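Local coordinates for protein diacylglycerol kinase (PDB 3S40) that probably phosphorylates a lipid such as diacylglycerol at the expense of ATP, at residues G97-V109 and V201-F213. Sequence-based numbering, arbitrary orientation.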
# COMPACT_ATOMS: atom_id res chain seq x y z
N GLY A 97 4.55 8.77 -8.93
CA GLY A 97 4.85 8.88 -10.35
C GLY A 97 3.92 8.06 -11.21
O GLY A 97 4.20 7.83 -12.39
N GLY A 98 2.81 7.61 -10.63
CA GLY A 98 1.83 6.83 -11.35
C GLY A 98 0.54 7.61 -11.44
O GLY A 98 0.54 8.83 -11.27
N THR A 99 -0.58 6.93 -11.68
CA THR A 99 -1.87 7.60 -11.69
C THR A 99 -2.59 7.48 -10.33
O THR A 99 -3.18 8.45 -9.86
CB THR A 99 -2.77 7.10 -12.84
OG1 THR A 99 -2.99 5.70 -12.71
CG2 THR A 99 -2.10 7.38 -14.19
N CYS A 100 -2.51 6.32 -9.70
CA CYS A 100 -3.17 6.13 -8.40
C CYS A 100 -2.33 6.57 -7.22
O CYS A 100 -2.77 7.38 -6.40
CB CYS A 100 -3.63 4.69 -8.21
SG CYS A 100 -4.98 4.25 -9.31
N ASN A 101 -1.13 6.02 -7.11
CA ASN A 101 -0.24 6.38 -6.02
C ASN A 101 -0.94 6.18 -4.67
O ASN A 101 -0.88 7.03 -3.77
CB ASN A 101 0.22 7.82 -6.23
CG ASN A 101 0.77 8.03 -7.63
OD1 ASN A 101 1.68 7.31 -8.06
ND2 ASN A 101 0.21 8.99 -8.37
N ASP A 102 -1.62 5.04 -4.54
CA ASP A 102 -2.43 4.73 -3.37
C ASP A 102 -1.67 4.86 -2.06
O ASP A 102 -2.15 5.51 -1.11
CB ASP A 102 -3.02 3.33 -3.49
CG ASP A 102 -4.24 3.30 -4.39
OD1 ASP A 102 -4.92 4.35 -4.46
OD2 ASP A 102 -4.51 2.25 -5.01
N PHE A 103 -0.50 4.25 -1.98
CA PHE A 103 0.19 4.36 -0.72
C PHE A 103 0.76 5.75 -0.40
O PHE A 103 0.80 6.15 0.77
CB PHE A 103 1.19 3.24 -0.44
CG PHE A 103 1.21 2.86 0.99
CD1 PHE A 103 0.22 2.04 1.50
CD2 PHE A 103 2.12 3.45 1.86
CE1 PHE A 103 0.17 1.73 2.85
CE2 PHE A 103 2.09 3.16 3.21
CZ PHE A 103 1.11 2.30 3.71
N SER A 104 1.18 6.47 -1.43
CA SER A 104 1.63 7.83 -1.24
C SER A 104 0.48 8.66 -0.69
O SER A 104 0.66 9.50 0.22
CB SER A 104 2.22 8.43 -2.55
OG SER A 104 1.23 9.02 -3.38
N ARG A 105 -0.73 8.42 -1.19
CA ARG A 105 -1.89 9.14 -0.64
C ARG A 105 -2.15 8.78 0.81
O ARG A 105 -2.52 9.63 1.62
CB ARG A 105 -3.15 8.89 -1.47
CG ARG A 105 -3.09 9.53 -2.85
CD ARG A 105 -4.27 9.10 -3.68
NE ARG A 105 -4.01 9.25 -5.10
CZ ARG A 105 -4.31 10.35 -5.79
NH1 ARG A 105 -4.02 10.41 -7.09
NH2 ARG A 105 -4.88 11.38 -5.17
N THR A 106 -1.96 7.52 1.16
CA THR A 106 -2.16 7.09 2.53
C THR A 106 -1.28 7.92 3.49
O THR A 106 -1.71 8.30 4.59
CB THR A 106 -1.90 5.57 2.65
OG1 THR A 106 -2.95 4.86 1.98
CG2 THR A 106 -1.87 5.14 4.11
N LEU A 107 -0.08 8.24 3.02
CA LEU A 107 0.92 8.98 3.81
C LEU A 107 0.73 10.48 3.69
O LEU A 107 1.48 11.26 4.28
CB LEU A 107 2.35 8.60 3.39
CG LEU A 107 2.69 7.11 3.51
CD1 LEU A 107 4.09 6.80 2.89
CD2 LEU A 107 2.62 6.63 4.95
N GLY A 108 -0.29 10.88 2.93
CA GLY A 108 -0.63 12.28 2.78
C GLY A 108 0.37 13.04 1.92
O GLY A 108 0.46 14.27 1.96
N VAL A 109 1.13 12.29 1.14
CA VAL A 109 2.12 12.90 0.27
C VAL A 109 1.48 13.73 -0.84
O VAL A 109 0.62 13.23 -1.56
CB VAL A 109 3.00 11.84 -0.39
CG1 VAL A 109 3.94 12.51 -1.39
CG2 VAL A 109 3.77 11.03 0.69
N VAL A 201 -9.24 -7.60 2.61
CA VAL A 201 -8.45 -7.36 3.79
C VAL A 201 -7.61 -6.13 3.51
O VAL A 201 -6.75 -6.15 2.64
CB VAL A 201 -7.53 -8.55 4.09
CG1 VAL A 201 -6.85 -8.37 5.44
CG2 VAL A 201 -8.36 -9.82 4.09
N GLY A 202 -7.88 -5.05 4.23
CA GLY A 202 -7.28 -3.76 3.93
C GLY A 202 -6.27 -3.28 4.95
O GLY A 202 -6.42 -3.51 6.15
N ASN A 203 -5.26 -2.57 4.46
CA ASN A 203 -4.25 -1.98 5.31
C ASN A 203 -4.05 -0.53 4.94
O ASN A 203 -3.89 0.32 5.80
CB ASN A 203 -2.91 -2.70 5.16
CG ASN A 203 -1.88 -2.22 6.17
OD1 ASN A 203 -2.15 -2.16 7.37
ND2 ASN A 203 -0.70 -1.86 5.69
N GLY A 204 -4.06 -0.25 3.64
CA GLY A 204 -3.91 1.10 3.13
C GLY A 204 -5.22 1.88 3.14
O GLY A 204 -6.31 1.30 3.13
N GLU A 205 -5.10 3.20 3.13
CA GLU A 205 -6.24 4.07 3.36
C GLU A 205 -6.81 4.61 2.05
O GLU A 205 -7.78 5.34 2.04
CB GLU A 205 -5.84 5.17 4.37
CG GLU A 205 -5.20 4.52 5.64
CD GLU A 205 -4.67 5.52 6.68
OE1 GLU A 205 -3.82 5.13 7.52
OE2 GLU A 205 -5.09 6.69 6.66
N TYR A 206 -6.20 4.20 0.93
CA TYR A 206 -6.63 4.62 -0.39
C TYR A 206 -6.62 3.44 -1.33
O TYR A 206 -5.78 2.55 -1.21
CB TYR A 206 -5.70 5.71 -0.95
CG TYR A 206 -5.99 7.06 -0.38
CD1 TYR A 206 -6.72 8.00 -1.11
CD2 TYR A 206 -5.58 7.40 0.90
CE1 TYR A 206 -7.00 9.24 -0.59
CE2 TYR A 206 -5.85 8.64 1.42
CZ TYR A 206 -6.57 9.56 0.68
OH TYR A 206 -6.85 10.80 1.22
N LEU A 207 -7.54 3.44 -2.28
CA LEU A 207 -7.62 2.37 -3.27
C LEU A 207 -8.10 2.95 -4.58
O LEU A 207 -9.19 3.54 -4.63
CB LEU A 207 -8.62 1.31 -2.81
CG LEU A 207 -8.07 0.09 -2.08
CD1 LEU A 207 -8.93 -0.25 -0.87
CD2 LEU A 207 -8.00 -1.08 -3.07
N GLY A 208 -7.30 2.79 -5.63
CA GLY A 208 -7.65 3.30 -6.94
C GLY A 208 -7.63 4.81 -7.00
O GLY A 208 -8.47 5.43 -7.65
N GLY A 209 -6.68 5.41 -6.30
CA GLY A 209 -6.53 6.86 -6.32
C GLY A 209 -7.48 7.61 -5.39
O GLY A 209 -7.34 8.82 -5.22
N ILE A 210 -8.43 6.89 -4.79
CA ILE A 210 -9.40 7.53 -3.89
C ILE A 210 -9.47 6.85 -2.52
O ILE A 210 -9.02 5.72 -2.34
CB ILE A 210 -10.83 7.53 -4.49
CG1 ILE A 210 -11.34 6.09 -4.60
CG2 ILE A 210 -10.83 8.28 -5.83
CD1 ILE A 210 -12.72 5.96 -5.21
N PRO A 211 -10.07 7.55 -1.55
CA PRO A 211 -10.15 6.97 -0.21
C PRO A 211 -10.75 5.56 -0.27
O PRO A 211 -11.68 5.31 -1.03
CB PRO A 211 -11.07 7.93 0.54
CG PRO A 211 -10.87 9.26 -0.18
CD PRO A 211 -10.72 8.87 -1.62
N SER A 212 -10.17 4.65 0.50
CA SER A 212 -10.65 3.29 0.59
C SER A 212 -12.12 3.26 0.96
O SER A 212 -12.56 4.02 1.84
CB SER A 212 -9.84 2.53 1.66
OG SER A 212 -10.45 1.30 1.99
N PHE A 213 -12.88 2.38 0.32
CA PHE A 213 -14.28 2.18 0.69
C PHE A 213 -14.47 1.40 2.00
O PHE A 213 -15.59 1.27 2.50
CB PHE A 213 -15.04 1.50 -0.46
CG PHE A 213 -14.41 0.21 -0.93
CD1 PHE A 213 -14.48 -0.93 -0.14
CD2 PHE A 213 -13.78 0.13 -2.16
CE1 PHE A 213 -13.93 -2.13 -0.56
CE2 PHE A 213 -13.21 -1.06 -2.60
CZ PHE A 213 -13.29 -2.20 -1.80
O HOH W 1 -3.75 12.00 0.77
O HOH W 2 -4.40 8.64 4.60
O HOH W 3 -3.05 2.97 0.18
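The interface between the two domains of this lipid kinase fold joins the short helix 102-106 of the catalytic domain, which starts at the Asp of the GGTCND sequence, to the type I' turn L207-I210 of the β-sandwich domain. The D102 carboxylate takes the turn's backbone N-H groups in a two-pronged grip: G209 N gives a 2.8 Å bond to OD1 and G208 N one of 2.9 Å to OD2. Both arrive on the syn side, 16° and 18° out of the carboxylate plane, and so fix its rotation. Within the catalytic domain D102 N bonds to D73 OD2. C100 SG packs against the G208-G209 peptide, 3.6 Å from G208 C.

Farther along the helix, Y206 lays one ring face over the root of R105, a CH-π contact with R105 CB 3.6 Å from the ring centroid. The rest of R105 crosses the tyrosine at about a right angle and runs extended along its own segment, where NE makes a nearly straight 2.6 Å bond to C100 O. G209 O lies over one face of the guanidinium, toward its rim.

At the helix end, T106 OG1 stands anti to its carbonyl carbon (chi1 -70°) and accepts E205 N at 2.9 Å. Water 2 links the same two residues, donating to both T106 O and E205 OE2; E205 OE1 bonds to C219 N, while T106 CG2 sits 3.7 Å from E205 CG.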